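Local coordinates for protein 4-hydroxybutyrate CoA-transferase (Porphyromonas gingivalis, PDB 3EH7) that probably transfers coenzyme A from an acyl-CoA to a carboxylate such as acetate or 4-hydroxybutyrate, as a member of the acetyl-CoA hydrolase/transferase family, at residues V140-K146 / L292-D296. Residues are numbered along the deposited sequence; the frame is centred on the assembly and turned at random.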
ATOM      1  N   VAL A 140       0.658  16.727 -23.592  1.00 20.08           N
ATOM      2  CA  VAL A 140      -0.054  15.546 -23.141  1.00 20.88           C
ATOM      3  C   VAL A 140       0.752  14.633 -22.186  1.00 21.10           C
ATOM      4  O   VAL A 140       0.221  13.646 -21.726  1.00 21.74           O
ATOM      5  CB  VAL A 140      -0.529  14.664 -24.374  1.00 21.15           C
ATOM      6  CG1 VAL A 140      -1.480  15.440 -25.278  1.00 21.52           C
ATOM      7  CG2 VAL A 140       0.656  14.159 -25.187  1.00 19.62           C
ATOM      8  N   SER A 141       2.019  14.954 -21.904  1.00 21.13           N
ATOM      9  CA  SER A 141       2.880  14.113 -21.063  1.00 20.99           C
ATOM     10  C   SER A 141       3.583  14.896 -19.956  1.00 20.47           C
ATOM     11  O   SER A 141       4.674  15.421 -20.138  1.00 21.31           O
ATOM     12  CB  SER A 141       3.886  13.349 -21.934  1.00 21.14           C
ATOM     13  OG  SER A 141       3.184  12.499 -22.830  1.00 20.18           O
ATOM     14  N   CYS A 142       2.927  14.976 -18.803  1.00 20.34           N
ATOM     15  CA  CYS A 142       3.468  15.638 -17.630  1.00 19.68           C
ATOM     16  C   CYS A 142       4.099  14.571 -16.756  1.00 20.31           C
ATOM     17  O   CYS A 142       5.337  14.498 -16.655  1.00 19.96           O
ATOM     18  CB  CYS A 142       2.374  16.423 -16.899  1.00 19.46           C
ATOM     19  SG  CYS A 142       2.957  17.467 -15.521  1.00 20.53           S
ATOM     20  N   ASP A 143       3.260  13.746 -16.120  1.00 20.11           N
ATOM     21  CA  ASP A 143       3.716  12.474 -15.520  1.00 20.57           C
ATOM     22  C   ASP A 143       5.099  12.496 -14.820  1.00 20.09           C
ATOM     23  O   ASP A 143       5.281  13.214 -13.842  1.00 21.01           O
ATOM     24  CB  ASP A 143       3.535  11.343 -16.557  1.00 21.02           C
ATOM     25  CG  ASP A 143       4.193  11.631 -17.906  1.00 22.23           C
ATOM     26  OD1 ASP A 143       5.440  11.532 -18.006  1.00 24.00           O
ATOM     27  OD2 ASP A 143       3.455  11.910 -18.882  1.00 22.86           O
ATOM     28  N   TYR A 144       6.059  11.701 -15.271  1.00 20.10           N
ATOM     29  CA  TYR A 144       7.426  11.807 -14.797  1.00 20.28           C
ATOM     30  C   TYR A 144       8.284  12.577 -15.800  1.00 19.78           C
ATOM     31  O   TYR A 144       9.451  12.835 -15.541  1.00 19.06           O
ATOM     32  CB  TYR A 144       8.043  10.416 -14.581  1.00 20.93           C
ATOM     33  CG  TYR A 144       8.248   9.664 -15.885  1.00 22.07           C
ATOM     34  CD1 TYR A 144       9.421   9.794 -16.618  1.00 24.94           C
ATOM     35  CD2 TYR A 144       7.231   8.886 -16.419  1.00 23.64           C
ATOM     36  CE1 TYR A 144       9.584   9.125 -17.813  1.00 24.52           C
ATOM     37  CE2 TYR A 144       7.382   8.222 -17.612  1.00 22.21           C
ATOM     38  CZ  TYR A 144       8.560   8.339 -18.306  1.00 25.44           C
ATOM     39  OH  TYR A 144       8.691   7.671 -19.502  1.00 26.64           O
ATOM     40  N   SER A 145       7.721  12.870 -16.974  1.00 20.41           N
ATOM     41  CA  SER A 145       8.456  13.525 -18.055  1.00 19.82           C
ATOM     42  C   SER A 145       8.925  14.895 -17.609  1.00 20.73           C
ATOM     43  O   SER A 145      10.085  15.273 -17.835  1.00 22.39           O
ATOM     44  CB  SER A 145       7.577  13.645 -19.312  1.00 20.58           C
ATOM     45  OG  SER A 145       7.077  12.386 -19.751  1.00 18.97           O
ATOM     46  N   LYS A 146       8.037  15.647 -16.959  1.00 20.55           N
ATOM     47  CA  LYS A 146       8.386  16.968 -16.443  1.00 20.11           C
ATOM     48  C   LYS A 146       9.432  16.890 -15.331  1.00 20.27           C
ATOM     49  O   LYS A 146      10.459  17.565 -15.433  1.00 19.14           O
ATOM     50  CB  LYS A 146       7.137  17.729 -16.002  1.00 20.17           C
ATOM     51  CG  LYS A 146       7.365  18.993 -15.167  1.00 19.67           C
ATOM     52  CD  LYS A 146       6.072  19.811 -15.129  1.00 20.85           C
ATOM     53  CE  LYS A 146       6.229  21.148 -14.506  1.00 25.48           C
ATOM     54  NZ  LYS A 146       6.441  21.008 -13.116  1.00 28.37           N
ATOM     55  N   LEU A 292      -3.025  19.339 -16.240  1.00 20.29           N
ATOM     56  CA  LEU A 292      -2.092  18.271 -15.931  1.00 20.42           C
ATOM     57  C   LEU A 292      -1.127  18.719 -14.856  1.00 20.12           C
ATOM     58  O   LEU A 292      -0.711  19.887 -14.826  1.00 20.66           O
ATOM     59  CB  LEU A 292      -1.308  17.795 -17.140  1.00 19.80           C
ATOM     60  CG  LEU A 292      -2.076  17.140 -18.292  1.00 24.58           C
ATOM     61  CD1 LEU A 292      -1.189  16.205 -19.134  1.00 21.33           C
ATOM     62  CD2 LEU A 292      -3.380  16.455 -17.820  1.00 23.45           C
ATOM     63  N   TYR A 293      -0.796  17.769 -13.972  1.00 20.76           N
ATOM     64  CA  TYR A 293       0.233  17.944 -12.942  1.00 20.48           C
ATOM     65  C   TYR A 293       1.149  16.727 -12.971  1.00 20.68           C
ATOM     66  O   TYR A 293       0.775  15.657 -13.467  1.00 20.57           O
ATOM     67  CB  TYR A 293      -0.386  18.059 -11.557  1.00 20.45           C
ATOM     68  CG  TYR A 293      -1.372  19.178 -11.383  1.00 21.85           C
ATOM     69  CD1 TYR A 293      -2.694  19.036 -11.786  1.00 23.37           C
ATOM     70  CD2 TYR A 293      -0.979  20.389 -10.796  1.00 21.09           C
ATOM     71  CE1 TYR A 293      -3.600  20.070 -11.620  1.00 22.14           C
ATOM     72  CE2 TYR A 293      -1.852  21.423 -10.638  1.00 22.28           C
ATOM     73  CZ  TYR A 293      -3.170  21.272 -11.029  1.00 24.11           C
ATOM     74  OH  TYR A 293      -4.045  22.346 -10.870  1.00 21.45           O
ATOM     75  N   PRO A 294       2.358  16.874 -12.422  1.00 20.68           N
ATOM     76  CA  PRO A 294       3.246  15.735 -12.358  1.00 20.74           C
ATOM     77  C   PRO A 294       2.704  14.609 -11.478  1.00 20.41           C
ATOM     78  O   PRO A 294       1.853  14.810 -10.571  1.00 20.37           O
ATOM     79  CB  PRO A 294       4.566  16.319 -11.824  1.00 20.42           C
ATOM     80  CG  PRO A 294       4.252  17.667 -11.335  1.00 21.09           C
ATOM     81  CD  PRO A 294       3.001  18.124 -11.985  1.00 20.91           C
ATOM     82  N   VAL A 295       3.186  13.413 -11.766  1.00 20.48           N
ATOM     83  CA  VAL A 295       2.584  12.224 -11.197  1.00 19.62           C
ATOM     84  C   VAL A 295       2.679  12.167  -9.652  1.00 20.73           C
ATOM     85  O   VAL A 295       1.811  11.563  -9.000  1.00 19.28           O
ATOM     86  CB  VAL A 295       3.124  10.938 -11.874  1.00 19.32           C
ATOM     87  CG1 VAL A 295       4.651  10.711 -11.536  1.00 17.53           C
ATOM     88  CG2 VAL A 295       2.231   9.723 -11.490  1.00 15.87           C
ATOM     89  N   ASP A 296       3.711  12.809  -9.069  1.00 21.39           N
ATOM     90  CA  ASP A 296       3.858  12.827  -7.624  1.00 21.19           C
ATOM     91  C   ASP A 296       2.793  13.673  -6.952  1.00 20.94           C
ATOM     92  O   ASP A 296       2.623  13.586  -5.742  1.00 20.35           O
ATOM     93  CB  ASP A 296       5.266  13.259  -7.178  1.00 22.61           C
ATOM     94  CG  ASP A 296       5.666  14.628  -7.691  1.00 23.64           C
ATOM     95  OD1 ASP A 296       5.348  14.987  -8.840  1.00 25.56           O
ATOM     96  OD2 ASP A 296       6.370  15.317  -6.959  1.00 27.51           O
TER
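Cys142 and Asp143 meet Leu292 to Val295 where two helix starts come together, joining the N-terminal and C-terminal halves of this CoA-transferase fold. Segment 140-146 leads into helix 145-151. Segment 292-296 runs from the end of strand 290-292 into helix 295-298, with Pro294 as N-cap residue.

One backbone hydrogen bond links the segments. Val295 N donates to Asp143 O over 3.0 Å, nearly straight at 170°, and approaches from above the carbonyl plane. Within segment 140-146, Asp143 OD1 caps the helix start. Asp143 OD1 accepts from Ser145 N at 2.8 Å, and its syn lone pair takes Ser145 OG. These two bonds hold the carboxylate beside the turn. Ser145 OG is also bonded to His35 N. Thr272, between strands 269-271 and 273-274, bonds through its backbone to Cys142 and Asp143 and through OG1 to Tyr293 O.

The remaining contacts are van der Waals. Cys142 SG is anti to the backbone N (chi1 -173°), which lays it over the Tyr293-Pro294 peptide, 3.2 Å from Pro294 N. Cys142 SG also touches Pro294 CD at 3.6 Å. Cys142 CB packs on Leu292 CB at 3.9 Å. Beside the hydrogen bond, Val295 CG1 rests 3.5 Å from Asp143 O.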